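Side-chain contacts in nucleoporin NUP82 (Saccharomyces cerevisiae, PDB 3PBP), which serves as a structural component of the nuclear pore complex and, through the N-terminal domain described here, interacts with the nucleoporin NUP116: residues A[61-66]-A[89-94]; A[114-119]-A[144-149]; A[427-432]-A[436-441]. The protein carries 1 engineered substitution. All coordinates share one frame; numbering follows the deposited sequence.

Contact 1: residues A[61-66]-A[89-94]; sequences RHLVLD and FVMEVP
His62 and Leu63 meet Phe89 and Met91 where the link between two blades of the NUP82 beta-propeller crosses the second of them. The 61-66 segment belongs to the connection from strand 55-58, at the outside of one antiparallel blade, to strand 70-73, the first of the next; Phe89 and Met91 sit on strand 87-92 of that second blade, and as alternate strand residues both send their side chains toward the connection. Arg61 comes first, its guanidinium in a salt bridge with Asp107 and presenting one face to NE2 of His62. His62 touches the strand through its backbone: its O lies 3.8 Å from CE2 of Phe89, oblique to the ring. Its imidazole is engaged away from the contact, with NE2 hydrogen-bonded to the same Asp107.

Leu63 carries most of the apolar contact. With CG anti to the backbone N (chi1 167°), its branched end is swung to Phe89. The CD2 methyl sits over one face of the ring in a CH-pi contact, 3.9 Å from the centroid and 23° off the normal, and CD1, above the same side but farther toward the rim, is 3.7 Å from CE1 of Phe89. Leu82 of the neighbouring strand 79-83 touches both Leu63 and Leu65. The Phe89 ring also meets His113 edge-to-face, so it lies between the connection and strand 110-115. Replacing Phe89 by an alanine would probably open a gap beneath both Leu63 methyls and leave His113 without its aromatic mate. Met91, a selenomethionine extended beyond CG, closes the cluster by bringing its CE methyl to 4.1 Å from CD2 of Leu63.

Contact 2: residues A[114-119]-A[144-149]; sequences YSIDEE and VLKEDD
Tyr114 and Lys146 reach for each other from opposite directions: CG of Tyr114 is anti to its own backbone nitrogen (chi1 171°), while Lys146 sets CG anti to the carbonyl carbon (chi1 -71°) and then runs extended to NZ. They span two neighbouring blades of the beta-propeller, Tyr114 on the outermost strand 110-115 of one and Lys146 on strand 141-146 of the next. Even the nearest CA pair, Ile116 and Lys146, is 9.8 Å apart, and the gap is spanned by the side chains of Tyr114 and Lys146.

At their ends NZ of Lys146 donates a hydrogen bond of 3.0 Å to OH of Tyr114. NZ approaches obliquely to the ring, and the aliphatic CE of Lys146 follows behind it, 3.8 Å from the same OH. OE1 of Glu119 lies in the plane of the Tyr114 ring at its edge, close to the hydroxyl; the modelled separation is too short for its exact length to be trusted. From there OE1 of Glu119 makes a long salt bridge to NZ of Lys146, at 3.9 Å, so the ammonium, hydroxyl and carboxylate are gathered in one place. The nearby negative charge would probably favour the charged form of the lysine, which is buried although Glu119 itself is exposed.

Apolar support comes from Ile116, whose CG2 is 4.3 Å from CE of Lys146, and from Phe154, whose ring meets that of Tyr114. The short 3-10 turn at 116-118 carries the chain from Tyr114 round to Glu119. It is tied by Ser115 N, which donates to OE2 of Glu118 over 2.9 Å, arriving from above the carboxylate plane.

Contact 3: residues A[427-432]-A[436-441]; sequences AYINWN and NLALMS
Backbone hydrogen bonds do most of the joining between Ile429 and Asn436, an antiparallel hydrogen-bonded pair. N of Ile429 donates to O of Asn436 over 3.0 Å, nearly straight at an N-H...O angle of 169°. N of Asn436 returns a more bent bond of 2.8 Å to O of Ile429. Further along, N of Ala438 gives a straight bond of 2.8 Å to O of Ala427, lying in the carbonyl plane; the return bond from Ala427 N is weak.

Between these rungs, Tyr428 and Leu437 form a non-hydrogen-bonded pair, and CA-H...O contacts fill in: CA of Tyr428 is 3.4 Å from O of Asn436, and CA of Leu437 faces O of Ala427.

Apolar contact concentrates on the side shared by Ala427, Ile429 and Ala438. Ile429 has CG1 anti to its carbonyl carbon, which directs CD1 across the strands to within 3.8 Å of CB of Ala438, while the methyls of Ala427 and Ala438 lie 4.3 Å apart. Ile26 covers Ala438 and Phe447 meets Ile429 on this side. On the other side CD1 of Leu437 rests 3.7 Å from O of Ala427.

At the turn end the amide nitrogen ND2 of Asn436 sits beside the CB methylene of Trp431, a loose van der Waals contact. Paired strands 425-431 and 434-440 thus form an antiparallel beta-hairpin, continued by strand 445-449 into the meander of a propeller blade.

Overall arrangement
Contacts 1 and 2 share one blade: strands 87-92 and 110-115 are neighbours in the same sheet, and the nearest atoms of the two contacts are about 5 Å apart without touching. Contact 1 fastens an incoming connection to that blade through apolar side chains and is partly buried; contact 2 ties its outermost strand to the following blade through a buried charged and hydroxyl cluster that reaches an exposed carboxylate. Contact 3 is also buried but works inside a single hairpin, where backbone bonds dominate and aliphatic side chains add to them. Its centre lies about 23 Å from that of contact 1 and about 33 Å from that of contact 2, in another blade.

Contact 1: residues A[61-66]-A[89-94]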
loop_
_atom_site.group_PDB
_atom_site.type_symbol
_atom_site.label_atom_id
_atom_site.label_comp_id
_atom_site.label_asym_id
_atom_site.label_seq_id
_atom_site.Cartn_x
_atom_site.Cartn_y
_atom_site.Cartn_z
ATOM N N ARG A 61 -13.548 -17.996 25.753
ATOM C CA ARG A 61 -12.880 -17.557 26.966
ATOM C C ARG A 61 -11.901 -16.422 26.695
ATOM O O ARG A 61 -11.599 -15.641 27.580
ATOM C CB ARG A 61 -12.127 -18.733 27.587
ATOM C CG ARG A 61 -11.834 -18.568 29.071
ATOM C CD ARG A 61 -10.381 -18.871 29.365
ATOM N NE ARG A 61 -9.942 -20.093 28.702
ATOM C CZ ARG A 61 -8.682 -20.524 28.705
ATOM N NH1 ARG A 61 -7.746 -19.821 29.341
ATOM N NH2 ARG A 61 -8.355 -21.654 28.069
ATOM N N HIS A 62 -11.410 -16.338 25.464
ATOM C CA HIS A 62 -10.448 -15.304 25.084
ATOM C C HIS A 62 -11.036 -14.220 24.194
ATOM O O HIS A 62 -10.560 -13.086 24.193
ATOM C CB HIS A 62 -9.264 -15.942 24.371
ATOM C CG HIS A 62 -8.438 -16.818 25.255
ATOM N ND1 HIS A 62 -7.612 -16.314 26.240
ATOM C CD2 HIS A 62 -8.327 -18.166 25.323
ATOM C CE1 HIS A 62 -7.025 -17.314 26.874
ATOM N NE2 HIS A 62 -7.442 -18.449 26.338
ATOM N N LEU A 63 -12.067 -14.571 23.433
ATOM C CA LEU A 63 -12.703 -13.616 22.540
ATOM C C LEU A 63 -14.041 -14.113 22.045
ATOM O O LEU A 63 -14.177 -15.260 21.607
ATOM C CB LEU A 63 -11.804 -13.328 21.326
ATOM C CG LEU A 63 -12.433 -12.592 20.127
ATOM C CD1 LEU A 63 -12.855 -11.188 20.517
ATOM C CD2 LEU A 63 -11.432 -12.534 18.996
ATOM N N VAL A 64 -15.034 -13.238 22.131
ATOM C CA VAL A 64 -16.367 -13.545 21.643
ATOM C C VAL A 64 -16.470 -12.614 20.444
ATOM O O VAL A 64 -16.275 -11.404 20.575
ATOM C CB VAL A 64 -17.456 -13.199 22.687
ATOM C CG1 VAL A 64 -18.823 -13.286 22.042
ATOM C CG2 VAL A 64 -17.377 -14.154 23.864
ATOM N N LEU A 65 -16.747 -13.168 19.273
ATOM C CA LEU A 65 -16.830 -12.342 18.076
ATOM C C LEU A 65 -18.196 -11.688 17.893
ATOM O O LEU A 65 -19.194 -12.163 18.441
ATOM C CB LEU A 65 -16.513 -13.183 16.828
ATOM C CG LEU A 65 -15.120 -13.793 16.682
ATOM C CD1 LEU A 65 -15.094 -14.678 15.443
ATOM C CD2 LEU A 65 -14.068 -12.690 16.598
ATOM N N ASP A 66 -18.224 -10.582 17.146
ATOM C CA ASP A 66 -19.469 -9.896 16.804
ATOM C C ASP A 66 -19.330 -9.651 15.306
ATOM O O ASP A 66 -18.220 -9.719 14.782
ATOM C CB ASP A 66 -19.662 -8.593 17.616
ATOM C CG ASP A 66 -18.631 -7.517 17.306
ATOM O OD1 ASP A 66 -18.564 -7.060 16.144
ATOM O OD2 ASP A 66 -17.896 -7.103 18.238
ATOM N N PHE A 89 -6.266 -9.869 17.308
ATOM C CA PHE A 89 -5.913 -11.125 17.964
ATOM C C PHE A 89 -5.245 -12.034 16.941
ATOM O O PHE A 89 -5.628 -12.041 15.772
ATOM C CB PHE A 89 -7.141 -11.881 18.477
ATOM C CG PHE A 89 -7.839 -11.222 19.619
ATOM C CD1 PHE A 89 -8.779 -10.206 19.394
ATOM C CD2 PHE A 89 -7.592 -11.635 20.924
ATOM C CE1 PHE A 89 -9.467 -9.614 20.453
ATOM C CE2 PHE A 89 -8.274 -11.051 21.986
ATOM C CZ PHE A 89 -9.215 -10.038 21.749
ATOM N N VAL A 90 -4.253 -12.803 17.372
ATOM C CA VAL A 90 -3.615 -13.743 16.473
ATOM C C VAL A 90 -3.587 -15.104 17.165
ATOM O O VAL A 90 -2.985 -15.266 18.233
ATOM C CB VAL A 90 -2.202 -13.303 16.089
ATOM C CG1 VAL A 90 -1.525 -14.391 15.266
ATOM C CG2 VAL A 90 -2.275 -12.025 15.280
HETATM N N MSE A 91 -4.266 -16.072 16.553
HETATM C CA MSE A 91 -4.347 -17.418 17.090
HETATM C C MSE A 91 -3.710 -18.455 16.192
HETATM O O MSE A 91 -3.752 -18.351 14.968
HETATM C CB MSE A 91 -5.796 -17.787 17.330
HETATM C CG MSE A 91 -6.397 -17.040 18.478
HETATM SE SE MSE A 91 -8.294 -17.348 18.662
HETATM C CE MSE A 91 -8.799 -15.677 19.508
ATOM N N GLU A 92 -3.138 -19.471 16.825
ATOM C CA GLU A 92 -2.476 -20.549 16.121
ATOM C C GLU A 92 -3.426 -21.723 15.950
ATOM O O GLU A 92 -3.940 -22.244 16.935
ATOM C CB GLU A 92 -1.250 -20.978 16.926
ATOM C CG GLU A 92 -0.358 -21.996 16.254
ATOM C CD GLU A 92 0.914 -22.258 17.043
ATOM O OE1 GLU A 92 0.840 -22.894 18.117
ATOM O OE2 GLU A 92 1.996 -21.818 16.592
ATOM N N VAL A 93 -3.689 -22.127 14.709
ATOM C CA VAL A 93 -4.558 -23.284 14.468
ATOM C C VAL A 93 -3.768 -24.483 15.001
ATOM O O VAL A 93 -2.648 -24.744 14.559
ATOM C CB VAL A 93 -4.843 -23.476 12.975
ATOM C CG1 VAL A 93 -5.626 -24.740 12.765
ATOM C CG2 VAL A 93 -5.616 -22.296 12.448
ATOM N N PRO A 94 -4.338 -25.228 15.961
ATOM C CA PRO A 94 -3.694 -26.393 16.580
ATOM C C PRO A 94 -3.453 -27.615 15.703
ATOM O O PRO A 94 -3.751 -28.735 16.111
ATOM C CB PRO A 94 -4.618 -26.715 17.755
ATOM C CG PRO A 94 -5.416 -25.449 17.953
ATOM C CD PRO A 94 -5.660 -25.010 16.553
#

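Contact 2: residues A[114-119]-A[144-149]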
loop_
_atom_site.group_PDB
_atom_site.type_symbol
_atom_site.label_atom_id
_atom_site.label_comp_id
_atom_site.label_asym_id
_atom_site.label_seq_id
_atom_site.Cartn_x
_atom_site.Cartn_y
_atom_site.Cartn_z
ATOM N N TYR A 114 -3.384 -6.898 20.538
ATOM C CA TYR A 114 -3.093 -5.472 20.438
ATOM C C TYR A 114 -4.381 -4.657 20.404
ATOM O O TYR A 114 -5.363 -5.045 19.747
ATOM C CB TYR A 114 -2.294 -5.179 19.171
ATOM C CG TYR A 114 -2.133 -3.706 18.894
ATOM C CD1 TYR A 114 -1.147 -2.958 19.531
ATOM C CD2 TYR A 114 -3.009 -3.047 18.030
ATOM C CE1 TYR A 114 -1.038 -1.589 19.317
ATOM C CE2 TYR A 114 -2.914 -1.675 17.814
ATOM C CZ TYR A 114 -1.930 -0.952 18.459
ATOM O OH TYR A 114 -1.862 0.408 18.246
ATOM N N SER A 115 -4.365 -3.534 21.128
ATOM C CA SER A 115 -5.493 -2.606 21.185
ATOM C C SER A 115 -4.912 -1.223 20.971
ATOM O O SER A 115 -3.793 -0.937 21.397
ATOM C CB SER A 115 -6.200 -2.670 22.545
ATOM O OG SER A 115 -7.337 -1.811 22.583
ATOM N N ILE A 116 -5.659 -0.362 20.296
ATOM C CA ILE A 116 -5.158 0.975 20.039
ATOM C C ILE A 116 -5.086 1.758 21.346
ATOM O O ILE A 116 -4.330 2.730 21.467
ATOM C CB ILE A 116 -6.042 1.712 19.013
ATOM C CG1 ILE A 116 -7.483 1.762 19.500
ATOM C CG2 ILE A 116 -5.986 0.994 17.681
ATOM C CD1 ILE A 116 -8.413 2.443 18.531
ATOM N N ASP A 117 -5.862 1.309 22.330
ATOM C CA ASP A 117 -5.887 1.950 23.641
ATOM C C ASP A 117 -4.565 1.714 24.370
ATOM O O ASP A 117 -4.319 2.291 25.426
ATOM C CB ASP A 117 -7.041 1.392 24.475
ATOM C CG ASP A 117 -8.364 1.415 23.731
ATOM O OD1 ASP A 117 -8.760 2.500 23.249
ATOM O OD2 ASP A 117 -9.006 0.352 23.628
ATOM N N GLU A 118 -3.721 0.858 23.803
ATOM C CA GLU A 118 -2.429 0.544 24.392
ATOM C C GLU A 118 -1.450 1.692 24.224
ATOM O O GLU A 118 -0.340 1.656 24.759
ATOM C CB GLU A 118 -1.840 -0.710 23.743
ATOM C CG GLU A 118 -2.347 -2.008 24.327
ATOM C CD GLU A 118 -1.811 -3.217 23.596
ATOM O OE1 GLU A 118 -0.613 -3.204 23.239
ATOM O OE2 GLU A 118 -2.584 -4.179 23.389
ATOM N N GLU A 119 -1.857 2.706 23.472
ATOM C CA GLU A 119 -0.989 3.855 23.238
ATOM C C GLU A 119 -1.496 5.135 23.889
ATOM O O GLU A 119 -2.680 5.480 23.790
ATOM C CB GLU A 119 -0.782 4.059 21.732
ATOM C CG GLU A 119 0.433 3.320 21.200
ATOM C CD GLU A 119 0.316 2.941 19.729
ATOM O OE1 GLU A 119 -0.507 2.058 19.396
ATOM O OE2 GLU A 119 1.051 3.525 18.906
ATOM N N VAL A 144 -0.542 -3.408 9.683
ATOM C CA VAL A 144 -1.768 -2.738 10.087
ATOM C C VAL A 144 -1.923 -1.329 9.527
ATOM O O VAL A 144 -1.066 -0.470 9.741
ATOM C CB VAL A 144 -1.863 -2.689 11.648
ATOM C CG1 VAL A 144 -3.156 -2.013 12.080
ATOM C CG2 VAL A 144 -1.786 -4.106 12.218
ATOM N N LEU A 145 -3.016 -1.104 8.804
ATOM C CA LEU A 145 -3.317 0.212 8.246
ATOM C C LEU A 145 -4.396 0.864 9.121
ATOM O O LEU A 145 -5.447 0.259 9.374
ATOM C CB LEU A 145 -3.842 0.088 6.811
ATOM C CG LEU A 145 -4.439 1.379 6.251
ATOM C CD1 LEU A 145 -3.306 2.339 5.921
ATOM C CD2 LEU A 145 -5.273 1.090 5.017
ATOM N N LYS A 146 -4.143 2.088 9.583
ATOM C CA LYS A 146 -5.124 2.797 10.423
ATOM C C LYS A 146 -5.797 3.968 9.679
ATOM O O LYS A 146 -5.358 4.340 8.589
ATOM C CB LYS A 146 -4.436 3.306 11.699
ATOM C CG LYS A 146 -4.053 2.201 12.675
ATOM C CD LYS A 146 -3.153 2.715 13.791
ATOM C CE LYS A 146 -2.877 1.625 14.816
ATOM N NZ LYS A 146 -1.734 1.979 15.687
ATOM N N GLU A 147 -6.865 4.532 10.251
ATOM C CA GLU A 147 -7.550 5.676 9.637
ATOM C C GLU A 147 -6.501 6.752 9.395
ATOM O O GLU A 147 -6.640 7.617 8.531
ATOM C CB GLU A 147 -8.621 6.218 10.566
ATOM C CG GLU A 147 -9.773 5.271 10.763
ATOM C CD GLU A 147 -10.342 4.793 9.445
ATOM O OE1 GLU A 147 -10.516 5.640 8.536
ATOM O OE2 GLU A 147 -10.620 3.576 9.317
ATOM N N ASP A 148 -5.448 6.658 10.202
ATOM C CA ASP A 148 -4.271 7.516 10.182
ATOM C C ASP A 148 -3.638 7.639 8.800
ATOM O O ASP A 148 -3.071 8.675 8.458
ATOM C CB ASP A 148 -3.206 6.884 11.063
ATOM C CG ASP A 148 -2.920 7.675 12.270
ATOM O OD1 ASP A 148 -3.091 8.903 12.196
ATOM O OD2 ASP A 148 -2.510 7.071 13.286
ATOM N N ASP A 149 -3.717 6.538 8.049
ATOM C CA ASP A 149 -3.097 6.370 6.734
ATOM C C ASP A 149 -1.689 5.918 7.118
ATOM O O ASP A 149 -0.765 5.856 6.313
ATOM C CB ASP A 149 -3.056 7.673 5.927
ATOM C CG ASP A 149 -4.402 8.022 5.325
ATOM O OD1 ASP A 149 -5.091 7.092 4.839
ATOM O OD2 ASP A 149 -4.760 9.225 5.331
#

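Contact 3: residues A[427-432]-A[436-441]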
loop_
_atom_site.group_PDB
_atom_site.type_symbol
_atom_site.label_atom_id
_atom_site.label_comp_id
_atom_site.label_asym_id
_atom_site.label_seq_id
_atom_site.Cartn_x
_atom_site.Cartn_y
_atom_site.Cartn_z
ATOM N N ALA A 427 -13.138 -19.959 -0.399
ATOM C CA ALA A 427 -12.088 -20.903 -0.066
ATOM C C ALA A 427 -11.980 -21.983 -1.136
ATOM O O ALA A 427 -12.977 -22.516 -1.603
ATOM C CB ALA A 427 -12.367 -21.525 1.289
ATOM N N TYR A 428 -10.753 -22.289 -1.528
ATOM C CA TYR A 428 -10.482 -23.319 -2.527
ATOM C C TYR A 428 -10.313 -24.651 -1.802
ATOM O O TYR A 428 -9.517 -24.763 -0.876
ATOM C CB TYR A 428 -9.202 -22.972 -3.292
ATOM C CG TYR A 428 -8.615 -24.089 -4.128
ATOM C CD1 TYR A 428 -8.987 -24.272 -5.461
ATOM C CD2 TYR A 428 -7.642 -24.928 -3.599
ATOM C CE1 TYR A 428 -8.391 -25.266 -6.247
ATOM C CE2 TYR A 428 -7.046 -25.919 -4.363
ATOM C CZ TYR A 428 -7.416 -26.087 -5.687
ATOM O OH TYR A 428 -6.795 -27.072 -6.435
ATOM N N ILE A 429 -11.070 -25.659 -2.215
ATOM C CA ILE A 429 -10.981 -26.967 -1.592
ATOM C C ILE A 429 -10.737 -28.057 -2.626
ATOM O O ILE A 429 -11.551 -28.271 -3.523
ATOM C CB ILE A 429 -12.256 -27.292 -0.821
ATOM C CG1 ILE A 429 -12.434 -26.277 0.302
ATOM C CG2 ILE A 429 -12.190 -28.704 -0.270
ATOM C CD1 ILE A 429 -13.739 -26.409 1.033
ATOM N N ASN A 430 -9.607 -28.741 -2.497
ATOM C CA ASN A 430 -9.258 -29.801 -3.418
ATOM C C ASN A 430 -9.765 -31.101 -2.824
ATOM O O ASN A 430 -9.195 -31.615 -1.867
ATOM C CB ASN A 430 -7.746 -29.859 -3.600
ATOM C CG ASN A 430 -7.349 -30.503 -4.908
ATOM O OD1 ASN A 430 -7.781 -31.613 -5.220
ATOM N ND2 ASN A 430 -6.527 -29.804 -5.692
ATOM N N TRP A 431 -10.843 -31.636 -3.386
ATOM C CA TRP A 431 -11.413 -32.869 -2.859
ATOM C C TRP A 431 -11.573 -33.981 -3.894
ATOM O O TRP A 431 -12.323 -33.848 -4.871
ATOM C CB TRP A 431 -12.766 -32.575 -2.211
ATOM C CG TRP A 431 -13.139 -33.562 -1.142
ATOM C CD1 TRP A 431 -12.492 -33.778 0.052
ATOM C CD2 TRP A 431 -14.252 -34.456 -1.160
ATOM N NE1 TRP A 431 -13.141 -34.752 0.773
ATOM C CE2 TRP A 431 -14.223 -35.187 0.052
ATOM C CE3 TRP A 431 -15.270 -34.715 -2.084
ATOM C CZ2 TRP A 431 -15.175 -36.155 0.359
ATOM C CZ3 TRP A 431 -16.216 -35.679 -1.776
ATOM C CH2 TRP A 431 -16.161 -36.389 -0.564
ATOM N N ASN A 432 -10.867 -35.082 -3.657
ATOM C CA ASN A 432 -10.899 -36.239 -4.544
ATOM C C ASN A 432 -10.774 -35.848 -6.018
ATOM O O ASN A 432 -11.703 -36.021 -6.809
ATOM C CB ASN A 432 -12.180 -37.052 -4.309
ATOM C CG ASN A 432 -12.336 -37.480 -2.861
ATOM O OD1 ASN A 432 -11.350 -37.747 -2.170
ATOM N ND2 ASN A 432 -13.575 -37.559 -2.397
ATOM N N ASN A 436 -12.722 -27.245 -5.860
ATOM C CA ASN A 436 -14.012 -26.611 -5.655
ATOM C C ASN A 436 -13.873 -25.257 -4.983
ATOM O O ASN A 436 -12.798 -24.890 -4.514
ATOM C CB ASN A 436 -14.888 -27.514 -4.794
ATOM C CG ASN A 436 -15.049 -28.891 -5.388
ATOM O OD1 ASN A 436 -15.669 -29.055 -6.436
ATOM N ND2 ASN A 436 -14.478 -29.895 -4.727
ATOM N N LEU A 437 -14.976 -24.518 -4.949
ATOM C CA LEU A 437 -15.011 -23.208 -4.326
ATOM C C LEU A 437 -16.088 -23.235 -3.263
ATOM O O LEU A 437 -17.244 -23.496 -3.558
ATOM C CB LEU A 437 -15.340 -22.135 -5.356
ATOM C CG LEU A 437 -15.561 -20.726 -4.813
ATOM C CD1 LEU A 437 -14.286 -20.198 -4.163
ATOM C CD2 LEU A 437 -15.988 -19.829 -5.954
ATOM N N ALA A 438 -15.709 -22.985 -2.021
ATOM C CA ALA A 438 -16.680 -22.979 -0.946
ATOM C C ALA A 438 -17.130 -21.550 -0.721
ATOM O O ALA A 438 -16.312 -20.668 -0.497
ATOM C CB ALA A 438 -16.064 -23.542 0.323
ATOM N N LEU A 439 -18.433 -21.316 -0.811
ATOM C CA LEU A 439 -18.989 -19.987 -0.593
ATOM C C LEU A 439 -19.687 -20.014 0.748
ATOM O O LEU A 439 -20.692 -20.693 0.925
ATOM C CB LEU A 439 -19.986 -19.632 -1.694
ATOM C CG LEU A 439 -19.373 -19.507 -3.089
ATOM C CD1 LEU A 439 -20.454 -19.161 -4.104
ATOM C CD2 LEU A 439 -18.290 -18.434 -3.069
HETATM N N MSE A 440 -19.137 -19.278 1.699
HETATM C CA MSE A 440 -19.697 -19.228 3.036
HETATM C C MSE A 440 -20.392 -17.906 3.300
HETATM O O MSE A 440 -19.920 -16.853 2.882
HETATM C CB MSE A 440 -18.581 -19.407 4.063
HETATM C CG MSE A 440 -19.014 -19.291 5.526
HETATM SE SE MSE A 440 -19.789 -20.927 6.223
HETATM C CE MSE A 440 -18.383 -22.151 5.638
ATOM N N SER A 441 -21.520 -17.967 3.997
ATOM C CA SER A 441 -22.268 -16.769 4.362
ATOM C C SER A 441 -22.952 -17.052 5.692
ATOM O O SER A 441 -22.967 -18.190 6.169
ATOM C CB SER A 441 -23.311 -16.404 3.296
ATOM O OG SER A 441 -24.385 -17.324 3.284
#